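Local atomic coordinates of NOL1/NOP2/sun family protein (Enterococcus faecium, PDB entry 3M4X), a protein that probably methylates cytosine in ribosomal RNA with S-adenosylmethionine as methyl donor, using a Rossmann-like catalytic domain joined to putative RNA-binding regions. Residues Gln122-Met127 with Gly131-Asn136; Lys108-Cys113 with Ile221-Asn226; Glu148-Trp153 with Val367-Leu372. All blocks are in the same frame, centred on the assembly; numbering follows the deposited sequence.

Contact 1 (Gln122-Met127 with Gly131-Asn136); sequences QLAAQM and GLLVTN
The Gly131-Leu132 peptide is the flat group of this contact: the terminal methyl of Met127, a selenomethionine, lies above one face, over the N-H of Leu132 rather than the peptide centre. Met127 CE sits 3.7 Å from Leu132 N and, on the next peptide, 3.8 Å from Leu132 O, so the chain end packs against backbone rather than against a side chain. No aromatic ring takes part, and no hydrogen bond crosses between the segments. A bend at the last torsion of Met127 (chi3 63°) turns CE onto the peptide while the selenium stays behind to meet Leu133. Met127 SE lies 4.0 Å from Leu133 CG, the two side chains crossing at about a right angle. Leu133 holds its CG anti to the backbone N (chi1 -159°) and spreads its two methyls across the helix. Its CD1 branch reaches Ala124 CB at 4.2 Å, while the CD2 branch faces Leu123 CD1 at 4.3 Å. Three helix residues, two of them a full turn apart, thus converge on one leucine. Gly131, with a positive phi of 86°, brings the chain into strand 132-136 close under the selenomethionine methyl. Helix 122-127 and strand 132-136 run almost exactly antiparallel, with their short axes 9.6 Å apart, as expected where a helix lies on the sheet and returns to it through a three-residue connection. They form the second half of a beta-alpha-beta crossover that starts with strand 108-111, whose Val109 also touches Leu123 and Met127. On another flank of the helix, Gln126 hydrogen-bonds to Gly98 O and Ala103 N. Strand 132-136 itself lies between strands 108-111 and 158-161, parallel to both, in the mixed sheet.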
loop_
_atom_site.group_PDB
_atom_site.type_symbol
_atom_site.label_atom_id
_atom_site.label_comp_id
_atom_site.label_asym_id
_atom_site.label_seq_id
_atom_site.Cartn_x
_atom_site.Cartn_y
_atom_site.Cartn_z
ATOM N N GLN A 122 -3.785 -1.375 1.632
ATOM C CA GLN A 122 -4.771 -2.101 2.436
ATOM C C GLN A 122 -4.438 -2.111 3.938
ATOM O O GLN A 122 -5.341 -2.120 4.783
ATOM C CB GLN A 122 -5.150 -3.504 1.875
ATOM C CG GLN A 122 -4.029 -4.422 1.516
ATOM C CD GLN A 122 -4.432 -5.547 0.525
ATOM O OE1 GLN A 122 -3.598 -5.992 -0.276
ATOM N NE2 GLN A 122 -5.696 -6.024 0.600
ATOM N N LEU A 123 -3.157 -2.065 4.275
ATOM C CA LEU A 123 -2.760 -1.996 5.684
ATOM C C LEU A 123 -3.227 -0.688 6.300
ATOM O O LEU A 123 -3.774 -0.648 7.403
ATOM C CB LEU A 123 -1.239 -2.095 5.815
ATOM C CG LEU A 123 -0.576 -3.411 5.382
ATOM C CD1 LEU A 123 0.946 -3.254 5.368
ATOM C CD2 LEU A 123 -0.992 -4.544 6.308
ATOM N N ALA A 124 -2.979 0.394 5.586
ATOM C CA ALA A 124 -3.367 1.706 6.046
ATOM C C ALA A 124 -4.885 1.792 6.227
ATOM O O ALA A 124 -5.362 2.423 7.173
ATOM C CB ALA A 124 -2.884 2.744 5.074
ATOM N N ALA A 125 -5.644 1.163 5.333
ATOM C CA ALA A 125 -7.104 1.169 5.463
ATOM C C ALA A 125 -7.465 0.462 6.753
ATOM O O ALA A 125 -8.392 0.861 7.450
ATOM C CB ALA A 125 -7.786 0.476 4.251
ATOM N N GLN A 126 -6.712 -0.592 7.071
ATOM C CA GLN A 126 -6.966 -1.382 8.266
ATOM C C GLN A 126 -6.639 -0.592 9.544
ATOM O O GLN A 126 -7.296 -0.746 10.577
ATOM C CB GLN A 126 -6.139 -2.665 8.226
ATOM C CG GLN A 126 -6.696 -3.787 7.331
ATOM C CD GLN A 126 -5.632 -4.847 7.004
ATOM O OE1 GLN A 126 -4.448 -4.671 7.304
ATOM N NE2 GLN A 126 -6.056 -5.950 6.399
HETATM N N MSE A 127 -5.626 0.263 9.460
HETATM C CA MSE A 127 -5.107 0.957 10.631
HETATM C C MSE A 127 -5.858 2.230 10.990
HETATM O O MSE A 127 -5.686 2.761 12.085
HETATM C CB MSE A 127 -3.627 1.247 10.435
HETATM C CG MSE A 127 -2.841 -0.017 10.167
HETATM SE SE MSE A 127 -1.028 0.385 9.630
HETATM C CE MSE A 127 -0.494 1.260 11.294
ATOM N N GLY A 131 -1.467 4.440 14.736
ATOM C CA GLY A 131 -0.225 3.707 14.729
ATOM C C GLY A 131 0.740 4.275 13.717
ATOM O O GLY A 131 0.637 5.432 13.337
ATOM N N LEU A 132 1.685 3.454 13.282
ATOM C CA LEU A 132 2.728 3.897 12.372
ATOM C C LEU A 132 2.958 2.869 11.278
ATOM O O LEU A 132 3.245 1.710 11.554
ATOM C CB LEU A 132 4.033 4.122 13.126
ATOM C CG LEU A 132 5.272 4.378 12.265
ATOM C CD1 LEU A 132 5.168 5.690 11.491
ATOM C CD2 LEU A 132 6.539 4.357 13.102
ATOM N N LEU A 133 2.851 3.306 10.033
ATOM C CA LEU A 133 3.060 2.422 8.899
ATOM C C LEU A 133 4.349 2.851 8.247
ATOM O O LEU A 133 4.414 3.940 7.678
ATOM C CB LEU A 133 1.916 2.583 7.883
ATOM C CG LEU A 133 1.575 1.509 6.831
ATOM C CD1 LEU A 133 1.211 2.138 5.488
ATOM C CD2 LEU A 133 2.638 0.457 6.642
ATOM N N VAL A 134 5.386 2.031 8.315
ATOM C CA VAL A 134 6.531 2.335 7.469
ATOM C C VAL A 134 6.564 1.455 6.220
ATOM O O VAL A 134 6.389 0.235 6.271
ATOM C CB VAL A 134 7.893 2.543 8.231
ATOM C CG1 VAL A 134 7.752 2.336 9.732
ATOM C CG2 VAL A 134 9.021 1.751 7.617
ATOM N N THR A 135 6.706 2.124 5.086
ATOM C CA THR A 135 6.554 1.490 3.795
ATOM C C THR A 135 7.841 1.721 3.054
ATOM O O THR A 135 8.186 2.850 2.726
ATOM C CB THR A 135 5.427 2.133 2.985
ATOM O OG1 THR A 135 4.317 2.411 3.839
ATOM C CG2 THR A 135 4.983 1.202 1.921
ATOM N N ASN A 136 8.561 0.642 2.808
ATOM C CA ASN A 136 9.863 0.739 2.200
ATOM C C ASN A 136 9.874 0.193 0.771
ATOM O O ASN A 136 9.277 -0.840 0.486
ATOM C CB ASN A 136 10.877 -0.013 3.059
ATOM C CG ASN A 136 12.252 -0.064 2.416
ATOM O OD1 ASN A 136 13.001 0.914 2.445
ATOM N ND2 ASN A 136 12.584 -1.202 1.819
#

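Contact 2 (Lys108-Cys113 with Ile221-Asn226); sequences KVLDLC and IKMLKN
Leu110 and Met223 face each other with their CA atoms 8.9 Å apart, and Lys108 and Lys225 at 9.6 Å, so the two backbones run in opposite senses and meet through side chains alone. The setting is the Rossmann-like methyltransferase fold: strand 108-111 is a central parallel strand, and the chain from 221 to 226 leaves helix 205-222 on its way back to the sheet. Met223, a selenomethionine, carries the apolar half. Its CG stands anti to the carbonyl carbon (chi1 -63°), and a bend at chi3 points the methyl at two leucines of the other segment. Met223 CE touches Leu110 CD2 at 3.8 Å and Leu112 CD1 at 4.1 Å, the selenomethionine crossing Leu112 at about a right angle. Leu168 and Phe172 of helix 165-172 and Ile179 of strand 176-182 also pack on Met223. The other half is made of two lysines crossing at about a right angle, with Lys108 NZ 4.0 Å from Lys225 CD. Their ammonium groups lie 4.9 Å apart, NZ to NZ, and each has a partner elsewhere, with Asp177 probably balancing the charge. Lys108 NZ hydrogen-bonds to Phe175 O, and the lysine also makes a cation-pi contact with the Phe175 ring. Asp177 serves both lysines, its OD1 in a salt bridge with Lys225 NZ and its OD2 accepting the backbone N-H of Lys108.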
loop_
_atom_site.group_PDB
_atom_site.type_symbol
_atom_site.label_atom_id
_atom_site.label_comp_id
_atom_site.label_asym_id
_atom_site.label_seq_id
_atom_site.Cartn_x
_atom_site.Cartn_y
_atom_site.Cartn_z
ATOM N N LYS A 108 2.661 -0.794 15.117
ATOM C CA LYS A 108 3.775 -0.401 14.265
ATOM C C LYS A 108 3.936 -1.462 13.175
ATOM O O LYS A 108 4.164 -2.640 13.463
ATOM C CB LYS A 108 5.052 -0.209 15.088
ATOM C CG LYS A 108 4.922 0.914 16.129
ATOM C CD LYS A 108 6.090 0.915 17.120
ATOM C CE LYS A 108 5.961 -0.194 18.146
ATOM N NZ LYS A 108 7.208 -0.299 18.975
ATOM N N VAL A 109 3.795 -1.037 11.920
ATOM C CA VAL A 109 3.687 -1.979 10.812
ATOM C C VAL A 109 4.710 -1.670 9.730
ATOM O O VAL A 109 4.910 -0.527 9.373
ATOM C CB VAL A 109 2.248 -1.970 10.191
ATOM C CG1 VAL A 109 2.140 -2.966 9.040
ATOM C CG2 VAL A 109 1.197 -2.247 11.250
ATOM N N LEU A 110 5.361 -2.703 9.208
ATOM C CA LEU A 110 6.340 -2.512 8.145
ATOM C C LEU A 110 5.898 -3.253 6.887
ATOM O O LEU A 110 5.535 -4.416 6.952
ATOM C CB LEU A 110 7.731 -3.001 8.599
ATOM C CG LEU A 110 8.862 -2.978 7.557
ATOM C CD1 LEU A 110 9.182 -1.545 7.149
ATOM C CD2 LEU A 110 10.114 -3.659 8.097
ATOM N N ASP A 111 5.888 -2.545 5.763
ATOM C CA ASP A 111 5.745 -3.145 4.441
ATOM C C ASP A 111 7.124 -3.066 3.796
ATOM O O ASP A 111 7.540 -2.004 3.322
ATOM C CB ASP A 111 4.733 -2.362 3.601
ATOM C CG ASP A 111 4.279 -3.129 2.359
ATOM O OD1 ASP A 111 3.368 -2.640 1.648
ATOM O OD2 ASP A 111 4.828 -4.220 2.084
ATOM N N LEU A 112 7.838 -4.181 3.792
ATOM C CA LEU A 112 9.269 -4.162 3.482
ATOM C C LEU A 112 9.610 -4.035 1.987
ATOM O O LEU A 112 10.553 -3.345 1.615
ATOM C CB LEU A 112 9.949 -5.381 4.109
ATOM C CG LEU A 112 11.473 -5.476 4.069
ATOM C CD1 LEU A 112 12.136 -4.298 4.772
ATOM C CD2 LEU A 112 11.898 -6.768 4.709
ATOM N N CYS A 113 8.836 -4.687 1.131
ATOM C CA CYS A 113 9.021 -4.560 -0.313
ATOM C C CYS A 113 7.731 -4.043 -0.943
ATOM O O CYS A 113 6.916 -4.825 -1.427
ATOM C CB CYS A 113 9.401 -5.924 -0.897
ATOM S SG CYS A 113 10.696 -6.753 0.047
ATOM N N ILE A 221 13.265 -10.397 10.241
ATOM C CA ILE A 221 13.018 -10.990 11.548
ATOM C C ILE A 221 13.647 -10.200 12.696
ATOM O O ILE A 221 13.109 -10.180 13.814
ATOM C CB ILE A 221 13.457 -12.460 11.606
ATOM C CG1 ILE A 221 12.596 -13.282 10.656
ATOM C CG2 ILE A 221 13.304 -13.003 13.005
ATOM C CD1 ILE A 221 12.665 -14.747 10.899
ATOM N N LYS A 222 14.765 -9.529 12.423
ATOM C CA LYS A 222 15.396 -8.698 13.446
ATOM C C LYS A 222 14.532 -7.480 13.839
ATOM O O LYS A 222 14.689 -6.895 14.927
ATOM C CB LYS A 222 16.782 -8.242 12.990
ATOM C CG LYS A 222 17.739 -9.377 12.683
ATOM C CD LYS A 222 19.135 -8.830 12.477
ATOM C CE LYS A 222 19.974 -9.728 11.590
ATOM N NZ LYS A 222 21.186 -8.975 11.125
HETATM N N MSE A 223 13.611 -7.095 12.967
HETATM C CA MSE A 223 12.819 -5.904 13.238
HETATM C C MSE A 223 11.494 -6.176 13.939
HETATM O O MSE A 223 10.695 -5.269 14.145
HETATM C CB MSE A 223 12.649 -5.102 11.956
HETATM C CG MSE A 223 14.004 -4.621 11.453
HETATM SE SE MSE A 223 13.907 -3.517 9.872
HETATM C CE MSE A 223 13.705 -4.901 8.468
ATOM N N LEU A 224 11.298 -7.425 14.343
ATOM C CA LEU A 224 10.057 -7.871 14.958
ATOM C C LEU A 224 10.123 -7.715 16.469
ATOM O O LEU A 224 11.160 -7.983 17.071
ATOM C CB LEU A 224 9.831 -9.345 14.636
ATOM C CG LEU A 224 8.662 -9.861 13.800
ATOM C CD1 LEU A 224 7.698 -8.769 13.320
ATOM C CD2 LEU A 224 9.186 -10.717 12.642
ATOM N N LYS A 225 9.022 -7.276 17.082
ATOM C CA LYS A 225 8.927 -7.278 18.534
ATOM C C LYS A 225 8.707 -8.714 18.963
ATOM O O LYS A 225 8.402 -9.564 18.142
ATOM C CB LYS A 225 7.747 -6.433 19.023
ATOM C CG LYS A 225 7.851 -4.937 18.779
ATOM C CD LYS A 225 6.507 -4.258 19.054
ATOM C CE LYS A 225 5.959 -4.612 20.449
ATOM N NZ LYS A 225 4.577 -4.065 20.644
ATOM N N ASN A 226 8.852 -8.984 20.251
ATOM C CA ASN A 226 8.415 -10.262 20.782
ATOM C C ASN A 226 6.924 -10.415 20.512
ATOM O O ASN A 226 6.132 -9.516 20.849
ATOM C CB ASN A 226 8.667 -10.333 22.294
ATOM C CG ASN A 226 8.271 -11.678 22.892
ATOM O OD1 ASN A 226 7.240 -11.794 23.543
ATOM N ND2 ASN A 226 9.091 -12.702 22.662
#

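Contact 3 (Glu148-Trp153 with Val367-Leu372); sequences ENIERW and VVRTGL
On the helix that Arg369 meets through Glu151, Asn149 OD1 is gripped by two N-H groups of Arg152. The bond from Arg152 NH2 is 2.8 Å long and nearly straight at 167°, lying in the guanidinium plane, while the one from Arg152 NE is weak. Across the contact, Arg369 NH2 forms a salt bridge with Glu151 OE2. The modelled separation of these two atoms is very short, so its exact length is doubtful. Carboxylate and guanidinium planes stand 77° apart, so the two groups do not pair side by side. Glu151 instead climbs over the arginine: its CB lies 3.5 Å above the centre of the Arg369 guanidinium plane, and CG, anti to the backbone N (chi1 178°), carries the carboxylate on to NH2. Here the methyltransferase domain meets the C-terminal part of the chain: strand 367-370 pairs antiparallel with strand 158-161 of the Rossmann-like sheet, and a classic beta bulge places Val368 and Arg369 opposite the single residue Val160. Farther back along the arginine, its CD passes Ile150 CG2 at 4.1 Å, the two side chains lying alongside with their ends pointing oppositely. The arginine has a second polar partner: its NH1 hydrogen-bonds to Ser147 OG, one turn earlier on the same helix as Glu151. Ala387 of helix 386-390 touches both Glu151 and Arg369, and Trp353 of strand 351-355 also packs on the arginine.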
loop_
_atom_site.group_PDB
_atom_site.type_symbol
_atom_site.label_atom_id
_atom_site.label_comp_id
_atom_site.label_asym_id
_atom_site.label_seq_id
_atom_site.Cartn_x
_atom_site.Cartn_y
_atom_site.Cartn_z
ATOM N N GLU A 148 3.556 8.685 -3.932
ATOM C CA GLU A 148 2.412 9.381 -4.517
ATOM C C GLU A 148 1.087 8.644 -4.329
ATOM O O GLU A 148 0.044 9.282 -4.165
ATOM C CB GLU A 148 2.682 9.753 -5.976
ATOM C CG GLU A 148 3.703 10.887 -6.066
ATOM C CD GLU A 148 4.201 11.153 -7.473
ATOM O OE1 GLU A 148 3.572 10.661 -8.434
ATOM O OE2 GLU A 148 5.223 11.865 -7.611
ATOM N N ASN A 149 1.124 7.312 -4.303
ATOM C CA ASN A 149 -0.094 6.536 -4.035
ATOM C C ASN A 149 -0.553 6.634 -2.572
ATOM O O ASN A 149 -1.748 6.692 -2.296
ATOM C CB ASN A 149 0.070 5.066 -4.446
ATOM C CG ASN A 149 -0.165 4.835 -5.939
ATOM O OD1 ASN A 149 -1.197 5.230 -6.501
ATOM N ND2 ASN A 149 0.783 4.159 -6.581
ATOM N N ILE A 150 0.396 6.638 -1.640
ATOM C CA ILE A 150 0.084 6.785 -0.209
ATOM C C ILE A 150 -0.646 8.122 0.014
ATOM O O ILE A 150 -1.713 8.183 0.617
ATOM C CB ILE A 150 1.379 6.676 0.677
ATOM C CG1 ILE A 150 1.550 5.269 1.246
ATOM C CG2 ILE A 150 1.309 7.579 1.884
ATOM C CD1 ILE A 150 1.541 4.173 0.242
ATOM N N GLU A 151 -0.072 9.189 -0.519
ATOM C CA GLU A 151 -0.699 10.495 -0.466
ATOM C C GLU A 151 -2.093 10.510 -1.108
ATOM O O GLU A 151 -3.033 11.083 -0.560
ATOM C CB GLU A 151 0.213 11.510 -1.148
ATOM C CG GLU A 151 -0.344 12.904 -1.199
ATOM C CD GLU A 151 0.493 13.799 -2.068
ATOM O OE1 GLU A 151 0.364 13.710 -3.301
ATOM O OE2 GLU A 151 1.289 14.585 -1.522
ATOM N N ARG A 152 -2.236 9.867 -2.259
ATOM C CA ARG A 152 -3.520 9.871 -2.959
ATOM C C ARG A 152 -4.591 9.192 -2.115
ATOM O O ARG A 152 -5.750 9.643 -2.052
ATOM C CB ARG A 152 -3.398 9.218 -4.340
ATOM C CG ARG A 152 -4.709 9.147 -5.146
ATOM C CD ARG A 152 -4.467 8.620 -6.585
ATOM N NE ARG A 152 -3.906 7.273 -6.556
ATOM C CZ ARG A 152 -4.631 6.153 -6.580
ATOM N NH1 ARG A 152 -5.962 6.206 -6.656
ATOM N NH2 ARG A 152 -4.021 4.974 -6.527
ATOM N N TRP A 153 -4.158 8.130 -1.445
ATOM C CA TRP A 153 -5.000 7.244 -0.661
ATOM C C TRP A 153 -5.390 7.931 0.625
ATOM O O TRP A 153 -6.283 7.470 1.332
ATOM C CB TRP A 153 -4.227 5.943 -0.358
ATOM C CG TRP A 153 -5.069 4.764 0.067
ATOM C CD1 TRP A 153 -4.973 4.068 1.241
ATOM C CD2 TRP A 153 -6.114 4.127 -0.693
ATOM N NE1 TRP A 153 -5.902 3.050 1.265
ATOM C CE2 TRP A 153 -6.614 3.066 0.092
ATOM C CE3 TRP A 153 -6.681 4.360 -1.954
ATOM C CZ2 TRP A 153 -7.650 2.237 -0.342
ATOM C CZ3 TRP A 153 -7.727 3.536 -2.383
ATOM C CH2 TRP A 153 -8.193 2.489 -1.579
ATOM N N VAL A 367 14.194 9.164 3.567
ATOM C CA VAL A 367 12.759 9.253 3.765
ATOM C C VAL A 367 12.124 10.128 2.697
ATOM O O VAL A 367 12.376 11.334 2.642
ATOM C CB VAL A 367 12.420 9.818 5.141
ATOM C CG1 VAL A 367 10.952 10.143 5.217
ATOM C CG2 VAL A 367 12.807 8.832 6.223
ATOM N N VAL A 368 11.307 9.499 1.852
ATOM C CA VAL A 368 10.610 10.155 0.751
ATOM C C VAL A 368 9.343 10.854 1.241
ATOM O O VAL A 368 8.880 11.839 0.655
ATOM C CB VAL A 368 10.228 9.118 -0.318
ATOM C CG1 VAL A 368 9.642 9.793 -1.538
ATOM C CG2 VAL A 368 11.459 8.295 -0.696
ATOM N N ARG A 369 8.788 10.344 2.330
ATOM C CA ARG A 369 7.560 10.897 2.869
ATOM C C ARG A 369 7.540 10.726 4.378
ATOM O O ARG A 369 7.678 9.615 4.879
ATOM C CB ARG A 369 6.355 10.211 2.218
ATOM C CG ARG A 369 5.020 10.803 2.604
ATOM C CD ARG A 369 3.998 10.623 1.487
ATOM N NE ARG A 369 3.272 11.862 1.340
ATOM C CZ ARG A 369 3.282 12.614 0.254
ATOM N NH1 ARG A 369 3.944 12.226 -0.824
ATOM N NH2 ARG A 369 2.592 13.740 0.250
ATOM N N THR A 370 7.367 11.831 5.102
ATOM C CA THR A 370 7.465 11.809 6.559
ATOM C C THR A 370 6.148 12.164 7.232
ATOM O O THR A 370 5.993 13.259 7.770
ATOM C CB THR A 370 8.562 12.791 7.044
ATOM O OG1 THR A 370 9.811 12.454 6.434
ATOM C CG2 THR A 370 8.720 12.718 8.542
ATOM N N GLY A 371 5.191 11.240 7.207
ATOM C CA GLY A 371 3.894 11.496 7.812
ATOM C C GLY A 371 2.961 12.282 6.899
ATOM O O GLY A 371 2.882 12.027 5.696
ATOM N N LEU A 372 2.244 13.242 7.467
ATOM C CA LEU A 372 1.311 14.023 6.674
ATOM C C LEU A 372 1.935 15.345 6.271
ATOM O O LEU A 372 2.317 16.156 7.120
ATOM C CB LEU A 372 -0.009 14.256 7.421
ATOM C CG LEU A 372 -1.076 15.051 6.640
ATOM C CD1 LEU A 372 -1.553 14.280 5.396
ATOM C CD2 LEU A 372 -2.267 15.453 7.532
#

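How the contacts relate
All three contacts reach the same mixed sheet. Contacts 1 and 2 have centres 12 Å apart and touch directly through neighbouring parallel strands 108-111 and 132-136, where Val109 exchanges probable backbone hydrogen bonds with Leu132 and Val134. Contact 3 lies about 11 Å from contact 1 and 19 Å from contact 2, centre to centre, and touches neither. Along the chain contact 1 is nested within the loop closed by contact 2, whereas contacts 2 and 3 alternate in their segments. Contacts 1 and 2 both lie within the methyltransferase family region and share its sheet, and contact 3 joins its helix 140-153 to a strand from the C-terminal region, continuing the sheet beyond strand 158-161.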